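Local coordinates for protein endo-1,4-beta-xylanase C (Paenibacillus barcinonensis, PDB 4XUP) that hydrolyses internal beta-1,4-xylosidic linkages of xylan, this chain being its N-terminal tandem of CBM22 carbohydrate-binding modules, a region that appears to stabilise the enzyme against heat, at residues 8-13 against 152-157; 93-98 against 131-136; 191-196 against 210-215; 214-219 against 304-309. All blocks are in the same frame, centred on the assembly; numbering follows the deposited sequence.

Contact 1: 8-13 against 152-157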
loop_
_atom_site.group_PDB
_atom_site.type_symbol
_atom_site.label_atom_id
_atom_site.label_comp_id
_atom_site.label_asym_id
_atom_site.label_seq_id
_atom_site.Cartn_x
_atom_site.Cartn_y
_atom_site.Cartn_z
ATOM N N GLY A 8 9.071 -1.916 6.374
ATOM C CA GLY A 8 10.521 -2.238 6.374
ATOM C C GLY A 8 10.975 -3.320 7.352
ATOM O O GLY A 8 12.102 -3.827 7.255
ATOM N N ASP A 9 10.101 -3.687 8.284
ATOM C CA ASP A 9 10.438 -4.689 9.301
ATOM C C ASP A 9 10.520 -6.092 8.730
ATOM O O ASP A 9 9.683 -6.539 7.958
ATOM C CB ASP A 9 9.432 -4.726 10.460
ATOM C CG ASP A 9 9.608 -3.600 11.454
ATOM O OD1 ASP A 9 10.667 -2.926 11.479
ATOM O OD2 ASP A 9 8.673 -3.408 12.265
ATOM N N ILE A 10 11.509 -6.821 9.199
ATOM C CA ILE A 10 11.613 -8.232 8.897
ATOM C C ILE A 10 10.641 -9.052 9.753
ATOM O O ILE A 10 10.673 -8.984 10.983
ATOM C CB ILE A 10 13.041 -8.715 9.060
ATOM C CG1 ILE A 10 13.882 -8.105 7.929
ATOM C CG2 ILE A 10 13.099 -10.229 8.985
ATOM C CD1 ILE A 10 15.372 -8.335 8.059
ATOM N N LEU A 11 9.814 -9.847 9.085
ATOM C CA LEU A 11 8.857 -10.759 9.759
ATOM C C LEU A 11 9.413 -12.177 9.995
ATOM O O LEU A 11 9.091 -12.845 10.972
ATOM C CB LEU A 11 7.563 -10.869 8.966
ATOM C CG LEU A 11 6.864 -9.539 8.660
ATOM C CD1 LEU A 11 5.567 -9.737 7.897
ATOM C CD2 LEU A 11 6.571 -8.760 9.919
ATOM N N LEU A 12 10.176 -12.626 9.014
ATOM C CA LEU A 12 10.847 -13.914 9.045
ATOM C C LEU A 12 12.130 -13.880 8.263
ATOM O O LEU A 12 12.193 -13.321 7.191
ATOM C CB LEU A 12 9.986 -15.013 8.438
ATOM C CG LEU A 12 8.892 -15.652 9.274
ATOM C CD1 LEU A 12 8.335 -16.806 8.463
ATOM C CD2 LEU A 12 9.376 -16.172 10.611
ATOM N N SER A 13 13.119 -14.572 8.787
ATOM C CA SER A 13 14.399 -14.783 8.104
ATOM C C SER A 13 14.926 -16.166 8.393
ATOM O O SER A 13 15.128 -16.514 9.526
ATOM C CB SER A 13 15.436 -13.749 8.542
ATOM O OG SER A 13 16.621 -13.909 7.794
ATOM N N GLN A 152 13.309 -15.149 3.125
ATOM C CA GLN A 152 12.952 -13.958 3.892
ATOM C C GLN A 152 11.546 -13.415 3.582
ATOM O O GLN A 152 11.092 -13.439 2.449
ATOM C CB GLN A 152 14.001 -12.868 3.697
ATOM C CG GLN A 152 13.656 -11.549 4.370
ATOM C CD GLN A 152 14.780 -10.520 4.248
ATOM O OE1 GLN A 152 15.828 -10.635 4.903
ATOM N NE2 GLN A 152 14.550 -9.508 3.448
ATOM N N ILE A 153 10.905 -12.909 4.631
ATOM C CA ILE A 153 9.638 -12.163 4.518
ATOM C C ILE A 153 9.758 -10.823 5.201
ATOM O O ILE A 153 10.064 -10.730 6.396
ATOM C CB ILE A 153 8.423 -12.902 5.064
ATOM C CG1 ILE A 153 8.212 -14.200 4.318
ATOM C CG2 ILE A 153 7.170 -12.044 4.866
ATOM C CD1 ILE A 153 7.040 -15.000 4.820
ATOM N N ARG A 154 9.481 -9.787 4.422
ATOM C CA ARG A 154 9.589 -8.392 4.894
ATOM C C ARG A 154 8.224 -7.726 4.784
ATOM O O ARG A 154 7.502 -7.951 3.830
ATOM C CB ARG A 154 10.662 -7.600 4.114
ATOM C CG ARG A 154 10.782 -6.111 4.464
ATOM C CD ARG A 154 11.556 -5.318 3.410
ATOM N NE ARG A 154 12.912 -5.862 3.277
ATOM C CZ ARG A 154 13.903 -5.630 4.126
ATOM N NH1 ARG A 154 13.721 -4.850 5.191
ATOM N NH2 ARG A 154 15.086 -6.191 3.913
ATOM N N LEU A 155 7.924 -6.857 5.744
ATOM C CA LEU A 155 6.697 -6.049 5.704
ATOM C C LEU A 155 6.931 -4.807 4.859
ATOM O O LEU A 155 7.819 -4.003 5.140
ATOM C CB LEU A 155 6.220 -5.658 7.082
ATOM C CG LEU A 155 4.901 -4.867 7.104
ATOM C CD1 LEU A 155 3.755 -5.634 6.471
ATOM C CD2 LEU A 155 4.518 -4.513 8.528
ATOM N N VAL A 156 6.136 -4.662 3.818
ATOM C CA VAL A 156 6.281 -3.526 2.902
ATOM C C VAL A 156 5.381 -2.389 3.342
ATOM O O VAL A 156 5.763 -1.220 3.382
ATOM C CB VAL A 156 5.919 -3.890 1.439
ATOM C CG1 VAL A 156 5.987 -2.661 0.520
ATOM C CG2 VAL A 156 6.831 -4.977 0.924
ATOM N N LYS A 157 4.135 -2.745 3.538
ATOM C CA LYS A 157 3.119 -1.792 3.920
ATOM C C LYS A 157 2.189 -2.393 4.975
ATOM O O LYS A 157 1.585 -3.442 4.792
ATOM C CB LYS A 157 2.345 -1.289 2.705
ATOM C CG LYS A 157 1.410 -0.133 3.002
ATOM C CD LYS A 157 0.438 0.085 1.864
ATOM C CE LYS A 157 -0.783 0.884 2.304
ATOM N NZ LYS A 157 -1.906 0.720 1.338
#
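Gln152 meets both Leu12 and Ile10 where strands 10-14 and 146-157 pair antiparallel in the first carbohydrate-binding module, a pairing interrupted by a classic beta bulge. Gln152 CG stands trans to its own amide nitrogen (chi1 175°), sending the extended chain past the backbone: CG passes 3.6 Å from Leu12 O, and OE1 lies 3.9 Å from Ile10 CD1, the two side chains crossing at about a right angle. Ile153 alone faces the bulge. Its O accepts from Leu11 N at 2.8 Å and from Leu12 N at 3.2 Å, the latter in the carbonyl plane on a lone pair, while Ile153 N donates to Leu12 O. The bulge sets Leu11 toward this strand, where Leu11 CD1 packs against Ile153 CG2 at 4.1 Å; Leu11 also touches Val72 of strand 71-80. Arg154 is on the other face with Ile10, whose CG1 lies over one face of the guanidinium. The bend at chi3 (-60°) swings NH1 round to the edge contact with Gly8 O, a weak bond of 2.8 Å. Leu155 closes the ladder: its N points almost straight at Asp9 O, and Leu155 O receives Gly8 N at 2.7 Å.

Contact 2: 93-98 against 131-136; sequences VERRDG and SSLLLY. Unlike the reference sequence in segment 93-98: Gly98 (reference Arg).
An antiparallel strand pair, 87-96 with 132-139, brings Val93 opposite Leu135, Glu94 opposite Leu134 and Arg95 opposite Leu133; the axes of strands 93-96 and 132-136 run at 167° and come within 4.5 Å. Glu94 and Leu134 form the hydrogen-bonded pair: Glu94 N donates to Leu134 O at 2.7 Å, and Leu134 N returns to Glu94 O at 2.8 Å, in the plane of that carbonyl. Further along, Arg96 N reaches Ser132 O over a longer 3.1 Å, and Ser131 N, just outside the regular pairing, donates to Arg96 O.

These strands belong to one sheet of the CBM22 beta-sandwich. Toward the buried interior, Val93 divides its methyls between two leucines, CG1 lying 3.9 Å from Leu133 CD2 and CG2 equally far from Leu135 CD1; Tyr125 of strand 119-125 also touches Val93 and Leu133. On the opposite face Glu94 and Leu134 extend side by side, and Glu94 OE1 comes within 4.0 Å of Leu134 CD2. Glu94 OE2 is held by Tyr104 OH and by a salt bridge from Arg27; such arginine and aromatic groups are consistent with the xylan-binding face of CBM22 modules. Arg27 also makes a cation-pi contact with Tyr136, whose chi1 of 65° sets CG between the backbone N and carbonyl carbon and directs the ring edge at the neighbouring strand, CE1 standing 4.1 Å from Glu94 N.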
loop_
_atom_site.group_PDB
_atom_site.type_symbol
_atom_site.label_atom_id
_atom_site.label_comp_id
_atom_site.label_asym_id
_atom_site.label_seq_id
_atom_site.Cartn_x
_atom_site.Cartn_y
_atom_site.Cartn_z
ATOM N N VAL A 93 0.849 -19.207 -2.560
ATOM C CA VAL A 93 0.116 -19.249 -1.287
ATOM C C VAL A 93 -1.236 -19.918 -1.465
ATOM O O VAL A 93 -2.113 -19.436 -2.185
ATOM C CB VAL A 93 -0.089 -17.848 -0.674
ATOM C CG1 VAL A 93 -0.877 -17.936 0.617
ATOM C CG2 VAL A 93 1.262 -17.192 -0.422
ATOM N N GLU A 94 -1.394 -21.014 -0.763
ATOM C CA GLU A 94 -2.702 -21.668 -0.606
ATOM C C GLU A 94 -3.411 -20.996 0.508
ATOM O O GLU A 94 -2.951 -20.995 1.649
ATOM C CB GLU A 94 -2.585 -23.150 -0.256
ATOM C CG GLU A 94 -3.897 -23.922 -0.272
ATOM C CD GLU A 94 -3.697 -25.397 0.031
ATOM O OE1 GLU A 94 -3.442 -25.708 1.237
ATOM O OE2 GLU A 94 -3.785 -26.229 -0.931
ATOM N N ARG A 95 -4.579 -20.484 0.180
ATOM C CA ARG A 95 -5.375 -19.688 1.125
ATOM C C ARG A 95 -6.795 -20.216 1.249
ATOM O O ARG A 95 -7.476 -20.527 0.259
ATOM C CB ARG A 95 -5.420 -18.214 0.666
ATOM C CG ARG A 95 -6.311 -17.301 1.508
ATOM C CD ARG A 95 -6.108 -15.845 1.146
ATOM N NE ARG A 95 -6.280 -15.670 -0.290
ATOM C CZ ARG A 95 -7.445 -15.463 -0.916
ATOM N NH1 ARG A 95 -8.582 -15.344 -0.239
ATOM N NH2 ARG A 95 -7.464 -15.353 -2.236
ATOM N N ARG A 96 -7.237 -20.309 2.480
ATOM C CA ARG A 96 -8.644 -20.599 2.746
ATOM C C ARG A 96 -9.382 -19.287 2.819
ATOM O O ARG A 96 -9.177 -18.508 3.760
ATOM C CB ARG A 96 -8.814 -21.377 4.051
ATOM C CG ARG A 96 -8.932 -22.869 3.873
ATOM C CD ARG A 96 -9.122 -23.553 5.210
ATOM N NE ARG A 96 -8.567 -24.907 5.208
ATOM C CZ ARG A 96 -8.629 -25.712 6.261
ATOM N NH1 ARG A 96 -9.234 -25.310 7.394
ATOM N NH2 ARG A 96 -8.112 -26.926 6.195
ATOM N N ASP A 97 -10.292 -19.091 1.874
ATOM C CA ASP A 97 -11.051 -17.826 1.784
ATOM C C ASP A 97 -12.110 -17.722 2.902
ATOM O O ASP A 97 -12.166 -18.539 3.846
ATOM C CB ASP A 97 -11.619 -17.534 0.365
ATOM C CG ASP A 97 -12.837 -18.373 -0.001
ATOM O OD1 ASP A 97 -13.499 -18.951 0.878
ATOM O OD2 ASP A 97 -13.122 -18.448 -1.208
ATOM N N GLY A 98 -12.904 -16.664 2.810
ATOM C CA GLY A 98 -13.853 -16.280 3.881
ATOM C C GLY A 98 -14.871 -17.351 4.216
ATOM O O GLY A 98 -15.331 -17.438 5.372
ATOM N N SER A 131 -8.586 -17.485 6.317
ATOM C CA SER A 131 -8.620 -18.161 7.626
ATOM C C SER A 131 -7.286 -18.828 7.878
ATOM O O SER A 131 -6.782 -18.819 9.008
ATOM C CB SER A 131 -9.782 -19.158 7.754
ATOM O OG SER A 131 -9.768 -20.072 6.692
ATOM N N SER A 132 -6.706 -19.404 6.838
ATOM C CA SER A 132 -5.371 -20.024 6.940
ATOM C C SER A 132 -4.578 -19.702 5.689
ATOM O O SER A 132 -5.148 -19.439 4.618
ATOM C CB SER A 132 -5.477 -21.530 7.081
ATOM O OG SER A 132 -5.796 -22.130 5.840
ATOM N N LEU A 133 -3.270 -19.649 5.865
ATOM C CA LEU A 133 -2.343 -19.354 4.763
ATOM C C LEU A 133 -1.163 -20.293 4.790
ATOM O O LEU A 133 -0.459 -20.429 5.797
ATOM C CB LEU A 133 -1.828 -17.923 4.770
ATOM C CG LEU A 133 -2.803 -16.987 4.057
ATOM C CD1 LEU A 133 -3.902 -16.711 5.051
ATOM C CD2 LEU A 133 -2.196 -15.689 3.575
ATOM N N LEU A 134 -0.959 -20.905 3.641
ATOM C CA LEU A 134 0.113 -21.840 3.444
ATOM C C LEU A 134 0.967 -21.478 2.230
ATOM O O LEU A 134 0.528 -21.540 1.103
ATOM C CB LEU A 134 -0.409 -23.256 3.319
ATOM C CG LEU A 134 0.753 -24.259 3.243
ATOM C CD1 LEU A 134 1.345 -24.560 4.614
ATOM C CD2 LEU A 134 0.338 -25.558 2.552
ATOM N N LEU A 135 2.198 -21.089 2.510
ATOM C CA LEU A 135 3.187 -20.753 1.462
ATOM C C LEU A 135 3.914 -22.023 1.038
ATOM O O LEU A 135 4.234 -22.846 1.858
ATOM C CB LEU A 135 4.217 -19.749 1.936
ATOM C CG LEU A 135 5.346 -19.425 0.955
ATOM C CD1 LEU A 135 4.876 -18.591 -0.196
ATOM C CD2 LEU A 135 6.473 -18.710 1.645
ATOM N N TYR A 136 4.039 -22.211 -0.253
ATOM C CA TYR A 136 4.800 -23.319 -0.748
ATOM C C TYR A 136 5.592 -22.985 -2.016
ATOM O O TYR A 136 5.251 -22.080 -2.767
ATOM C CB TYR A 136 3.972 -24.575 -0.926
ATOM C CG TYR A 136 2.874 -24.564 -1.971
ATOM C CD1 TYR A 136 1.695 -23.896 -1.749
ATOM C CD2 TYR A 136 2.980 -25.336 -3.131
ATOM C CE1 TYR A 136 0.656 -23.947 -2.677
ATOM C CE2 TYR A 136 1.965 -25.377 -4.087
ATOM C CZ TYR A 136 0.792 -24.697 -3.847
ATOM O OH TYR A 136 -0.240 -24.768 -4.762
#

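Contact 3: 191-196 against 210-215; sequences TEKLEV and TSSRSE
Glu192 lays its CG against Thr210 CG2 at 3.7 Å, the two side chains meeting at a slant. Its first torsion (chi1 77°) lodges CG between the backbone N and the carbonyl carbon, and the turn at chi2 (-82°) then leads the carboxylate away from segment 210-215. There it finds backbone amides: OE1 accepts from Gly190 N, while OE2 takes both Arg189 N and Gly219 N, several bonds for a buried acid. Nearer the backbone, Glu192 CB passes 3.5 Å from Ser211 O and comes within loose contact of Arg213 CG.

The backbone evidence places this contact at the open end of the beta hairpin made by strands 193-198 and 206-211, in the second carbohydrate-binding module. Lys193 and Ser211 exchange a reciprocal pair of bonds, Lys193 N to Ser211 O and Ser211 N to Lys193 O, each 2.9 Å and close to straight. Beyond Ser211 the regular pairing stops: Ser212 takes up a left-handed backbone conformation and turns its side chain toward the first strand, its OG 3.5 Å from Lys193 CG. On the face that carries Leu194 and Thr210, the two lie side by side, with Leu194 CD1 4.0 Å from both OG1 and CG2 of Thr210; Ile183 also touches Leu194. Arg213, buried, points its guanidinium into the adjoining loops, where NE donates to His218 O, and NH1 to Asp318 O and Ile320 O.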
loop_
_atom_site.group_PDB
_atom_site.type_symbol
_atom_site.label_atom_id
_atom_site.label_comp_id
_atom_site.label_asym_id
_atom_site.label_seq_id
_atom_site.Cartn_x
_atom_site.Cartn_y
_atom_site.Cartn_z
ATOM N N THR A 191 4.615 28.884 -1.594
ATOM C CA THR A 191 5.797 28.864 -0.681
ATOM C C THR A 191 5.518 28.297 0.711
ATOM O O THR A 191 6.403 28.275 1.588
ATOM C CB THR A 191 6.365 30.261 -0.489
ATOM O OG1 THR A 191 5.314 31.135 -0.032
ATOM C CG2 THR A 191 6.893 30.769 -1.825
ATOM N N GLU A 192 4.274 27.867 0.917
ATOM C CA GLU A 192 3.870 27.340 2.207
ATOM C C GLU A 192 4.524 25.980 2.471
ATOM O O GLU A 192 5.110 25.363 1.579
ATOM C CB GLU A 192 2.345 27.260 2.341
ATOM C CG GLU A 192 1.659 26.113 1.621
ATOM C CD GLU A 192 1.418 26.397 0.163
ATOM O OE1 GLU A 192 2.292 27.011 -0.484
ATOM O OE2 GLU A 192 0.390 25.950 -0.384
ATOM N N LYS A 193 4.408 25.553 3.730
ATOM C CA LYS A 193 5.105 24.370 4.281
ATOM C C LYS A 193 4.146 23.248 4.646
ATOM O O LYS A 193 3.196 23.455 5.380
ATOM C CB LYS A 193 5.953 24.702 5.524
ATOM C CG LYS A 193 6.862 25.886 5.328
ATOM C CD LYS A 193 8.117 25.531 4.559
ATOM C CE LYS A 193 8.777 26.799 4.052
ATOM N NZ LYS A 193 9.349 26.606 2.701
ATOM N N LEU A 194 4.442 22.059 4.125
ATOM C CA LEU A 194 3.684 20.856 4.419
ATOM C C LEU A 194 4.460 19.927 5.316
ATOM O O LEU A 194 5.639 19.684 5.107
ATOM C CB LEU A 194 3.270 20.119 3.149
ATOM C CG LEU A 194 1.893 20.471 2.586
ATOM C CD1 LEU A 194 1.823 21.924 2.160
ATOM C CD2 LEU A 194 1.563 19.581 1.397
ATOM N N GLU A 195 3.755 19.357 6.277
ATOM C CA GLU A 195 4.373 18.476 7.256
ATOM C C GLU A 195 3.387 17.475 7.806
ATOM O O GLU A 195 2.261 17.823 8.121
ATOM C CB GLU A 195 4.901 19.308 8.387
ATOM C CG GLU A 195 5.761 18.554 9.378
ATOM C CD GLU A 195 6.298 19.465 10.481
ATOM O OE1 GLU A 195 5.852 20.644 10.593
ATOM O OE2 GLU A 195 7.196 19.014 11.221
ATOM N N VAL A 196 3.811 16.220 7.891
ATOM C CA VAL A 196 2.982 15.190 8.523
ATOM C C VAL A 196 3.331 15.240 9.985
ATOM O O VAL A 196 4.434 14.912 10.370
ATOM C CB VAL A 196 3.201 13.766 7.995
ATOM C CG1 VAL A 196 2.308 12.792 8.764
ATOM C CG2 VAL A 196 2.864 13.688 6.517
ATOM N N THR A 210 -0.488 22.111 7.161
ATOM C CA THR A 210 -0.049 23.185 6.289
ATOM C C THR A 210 0.167 24.455 7.129
ATOM O O THR A 210 -0.738 24.960 7.760
ATOM C CB THR A 210 -1.057 23.479 5.180
ATOM O OG1 THR A 210 -1.373 22.266 4.471
ATOM C CG2 THR A 210 -0.503 24.522 4.207
ATOM N N SER A 211 1.376 24.977 7.086
ATOM C CA SER A 211 1.750 26.171 7.838
ATOM C C SER A 211 2.574 27.128 6.957
ATOM O O SER A 211 2.785 26.868 5.776
ATOM C CB SER A 211 2.510 25.765 9.104
ATOM O OG SER A 211 3.832 25.381 8.808
ATOM N N SER A 212 3.066 28.213 7.551
ATOM C CA SER A 212 3.784 29.294 6.804
ATOM C C SER A 212 2.985 29.745 5.595
ATOM O O SER A 212 3.526 29.984 4.528
ATOM C CB SER A 212 5.205 28.859 6.356
ATOM O OG SER A 212 6.006 28.469 7.468
ATOM N N ARG A 213 1.678 29.779 5.757
ATOM C CA ARG A 213 0.809 30.292 4.708
ATOM C C ARG A 213 0.909 31.799 4.725
ATOM O O ARG A 213 1.001 32.404 5.796
ATOM C CB ARG A 213 -0.645 29.835 4.892
ATOM C CG ARG A 213 -0.810 28.319 4.853
ATOM C CD ARG A 213 -2.216 27.877 5.216
ATOM N NE ARG A 213 -3.197 28.282 4.204
ATOM C CZ ARG A 213 -4.237 29.104 4.405
ATOM N NH1 ARG A 213 -4.517 29.610 5.605
ATOM N NH2 ARG A 213 -5.035 29.402 3.390
ATOM N N SER A 214 0.983 32.371 3.530
ATOM C CA SER A 214 1.055 33.829 3.290
ATOM C C SER A 214 0.101 34.302 2.212
ATOM O O SER A 214 0.034 35.495 1.898
ATOM C CB SER A 214 2.480 34.298 2.909
ATOM O OG SER A 214 2.885 33.773 1.664
ATOM N N GLU A 215 -0.655 33.375 1.670
ATOM C CA GLU A 215 -1.695 33.684 0.668
ATOM C C GLU A 215 -2.882 32.770 0.931
ATOM O O GLU A 215 -2.761 31.721 1.562
ATOM C CB GLU A 215 -1.192 33.464 -0.742
ATOM C CG GLU A 215 0.029 34.292 -1.132
ATOM C CD GLU A 215 -0.263 35.767 -1.365
ATOM O OE1 GLU A 215 -1.446 36.192 -1.339
ATOM O OE2 GLU A 215 0.710 36.531 -1.567
#

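Contact 4: 214-219 against 304-309; sequences SETYHG and AETPWK
Residues 216-219 and 304-309 run nearly antiparallel, 165° between end-to-end directions, and are joined by a backbone bond from Thr306 N to Thr216 O of 3.2 Å, its donor tilted 26° from the carbonyl plane. Thr216 fills the middle of the contact. Its OG1 donates to Pro307 O, approaching from above that carbonyl plane instead of along a lone pair; the modelled 2.5 Å is doubtful and its shortness carries no meaning. The methyl CG2, set between the backbone N and carbonyl carbon of Thr216, packs on the next residues, 3.4 Å from Trp308 CA and 3.5 Å from Lys309 N. Beside it, Thr306 OG1 is tied to Arg213 NH2 and Asp318 O. Glu305 OE1 lies 3.5 Å from Tyr217 CA. At the far end Gly219 CA makes a CH...O contact of 3.3 Å to Ala304 O. The loop folds back on itself: Ser214 N donates to His218 ND1, and Glu215 CB sits over the His218 ring centre. In the second carbohydrate-binding module, the contact joins the loop between strands 206-211 and 221-223 to the end of strand 297-305, in the four-stranded sheet with 221-223, 248-259 and 267-277; Asn252 of strand 248-259 touches Pro307.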
loop_
_atom_site.group_PDB
_atom_site.type_symbol
_atom_site.label_atom_id
_atom_site.label_comp_id
_atom_site.label_asym_id
_atom_site.label_seq_id
_atom_site.Cartn_x
_atom_site.Cartn_y
_atom_site.Cartn_z
ATOM N N SER A 214 0.983 32.371 3.530
ATOM C CA SER A 214 1.055 33.829 3.290
ATOM C C SER A 214 0.101 34.302 2.212
ATOM O O SER A 214 0.034 35.495 1.898
ATOM C CB SER A 214 2.480 34.298 2.909
ATOM O OG SER A 214 2.885 33.773 1.664
ATOM N N GLU A 215 -0.655 33.375 1.670
ATOM C CA GLU A 215 -1.695 33.684 0.668
ATOM C C GLU A 215 -2.882 32.770 0.931
ATOM O O GLU A 215 -2.761 31.721 1.562
ATOM C CB GLU A 215 -1.192 33.464 -0.742
ATOM C CG GLU A 215 0.029 34.292 -1.132
ATOM C CD GLU A 215 -0.263 35.767 -1.365
ATOM O OE1 GLU A 215 -1.446 36.192 -1.339
ATOM O OE2 GLU A 215 0.710 36.531 -1.567
ATOM N N THR A 216 -4.050 33.188 0.498
ATOM C CA THR A 216 -5.293 32.445 0.814
ATOM C C THR A 216 -5.356 31.081 0.062
ATOM O O THR A 216 -5.818 30.060 0.580
ATOM C CB THR A 216 -6.472 33.395 0.476
ATOM O OG1 THR A 216 -7.600 33.123 1.292
ATOM C CG2 THR A 216 -6.828 33.353 -0.999
ATOM N N TYR A 217 -4.841 31.116 -1.166
ATOM C CA TYR A 217 -4.744 29.963 -2.068
ATOM C C TYR A 217 -3.709 28.900 -1.615
ATOM O O TYR A 217 -3.680 27.790 -2.137
ATOM C CB TYR A 217 -4.464 30.413 -3.506
ATOM C CG TYR A 217 -3.117 31.057 -3.775
ATOM C CD1 TYR A 217 -2.003 30.283 -4.116
ATOM C CD2 TYR A 217 -2.959 32.447 -3.737
ATOM C CE1 TYR A 217 -0.764 30.864 -4.379
ATOM C CE2 TYR A 217 -1.725 33.040 -3.998
ATOM C CZ TYR A 217 -0.631 32.243 -4.320
ATOM O OH TYR A 217 0.611 32.813 -4.543
ATOM N N HIS A 218 -2.874 29.253 -0.649
ATOM C CA HIS A 218 -1.945 28.313 -0.049
ATOM C C HIS A 218 -2.675 27.226 0.735
ATOM O O HIS A 218 -3.490 27.489 1.627
ATOM C CB HIS A 218 -0.939 29.000 0.875
ATOM C CG HIS A 218 0.059 29.845 0.140
ATOM N ND1 HIS A 218 0.920 30.701 0.785
ATOM C CD2 HIS A 218 0.364 29.938 -1.170
ATOM C CE1 HIS A 218 1.699 31.302 -0.094
ATOM N NE2 HIS A 218 1.388 30.848 -1.291
ATOM N N GLY A 219 -2.304 25.996 0.438
ATOM C CA GLY A 219 -2.885 24.818 1.094
ATOM C C GLY A 219 -2.402 23.528 0.474
ATOM O O GLY A 219 -1.688 23.561 -0.519
ATOM N N ALA A 304 -7.155 22.040 -0.457
ATOM C CA ALA A 304 -7.831 22.856 0.544
ATOM C C ALA A 304 -7.234 24.256 0.558
ATOM O O ALA A 304 -6.050 24.445 0.365
ATOM C CB ALA A 304 -7.744 22.218 1.910
ATOM N N GLU A 305 -8.093 25.232 0.762
ATOM C CA GLU A 305 -7.698 26.640 0.815
ATOM C C GLU A 305 -8.645 27.410 1.754
ATOM O O GLU A 305 -9.663 26.878 2.219
ATOM C CB GLU A 305 -7.661 27.288 -0.582
ATOM C CG GLU A 305 -9.015 27.424 -1.293
ATOM C CD GLU A 305 -8.932 28.100 -2.680
ATOM O OE1 GLU A 305 -7.914 28.738 -3.011
ATOM O OE2 GLU A 305 -9.906 28.010 -3.452
ATOM N N THR A 306 -8.273 28.649 2.070
ATOM C CA THR A 306 -9.215 29.615 2.716
ATOM C C THR A 306 -9.798 30.530 1.632
ATOM O O THR A 306 -9.216 30.637 0.545
ATOM C CB THR A 306 -8.595 30.413 3.869
ATOM O OG1 THR A 306 -7.427 31.114 3.422
ATOM C CG2 THR A 306 -8.236 29.479 5.017
ATOM N N PRO A 307 -10.969 31.153 1.897
ATOM C CA PRO A 307 -11.637 31.876 0.814
ATOM C C PRO A 307 -10.792 32.969 0.223
ATOM O O PRO A 307 -10.037 33.620 0.924
ATOM C CB PRO A 307 -12.886 32.443 1.482
ATOM C CG PRO A 307 -13.186 31.483 2.588
ATOM C CD PRO A 307 -11.828 31.082 3.101
ATOM N N TRP A 308 -10.938 33.128 -1.078
ATOM C CA TRP A 308 -10.051 33.955 -1.873
ATOM C C TRP A 308 -10.164 35.454 -1.540
ATOM O O TRP A 308 -11.245 36.006 -1.396
ATOM C CB TRP A 308 -10.220 33.652 -3.371
ATOM C CG TRP A 308 -9.349 34.473 -4.292
ATOM C CD1 TRP A 308 -8.135 34.108 -4.815
ATOM C CD2 TRP A 308 -9.627 35.780 -4.808
ATOM N NE1 TRP A 308 -7.644 35.103 -5.624
ATOM C CE2 TRP A 308 -8.533 36.142 -5.640
ATOM C CE3 TRP A 308 -10.696 36.693 -4.647
ATOM C CZ2 TRP A 308 -8.472 37.383 -6.320
ATOM C CZ3 TRP A 308 -10.641 37.931 -5.324
ATOM C CH2 TRP A 308 -9.528 38.263 -6.149
ATOM N N LYS A 309 -9.000 36.063 -1.353
ATOM C CA LYS A 309 -8.827 37.524 -1.289
ATOM C C LYS A 309 -7.559 37.907 -2.029
ATOM O O LYS A 309 -6.620 37.115 -2.120
ATOM C CB LYS A 309 -8.634 38.033 0.141
ATOM C CG LYS A 309 -9.729 37.747 1.139
ATOM C CD LYS A 309 -9.170 37.987 2.537
ATOM C CE LYS A 309 -10.189 38.527 3.521
ATOM N NZ LYS A 309 -11.264 37.537 3.758
#

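The four contacts divide between two beta-sandwich modules in tandem. Contacts 1 and 2 lie in the first, on different sheets, their centres 18 Å apart and their nearest atoms about 5 Å apart; contact 2 falls between the two segments of contact 1 in the chain. Contact 1 joins strands that lead toward the calcium ligands Ser15 and Asp149. Contacts 3 and 4 follow in the second module, centres 11 Å apart, and they touch: both share Ser214 and Glu215, so the chain passes from the hairpin of one sheet into a loop bound to the other. Centres of contacts 2 and 4 are 50 Å apart, as expected of separate modules.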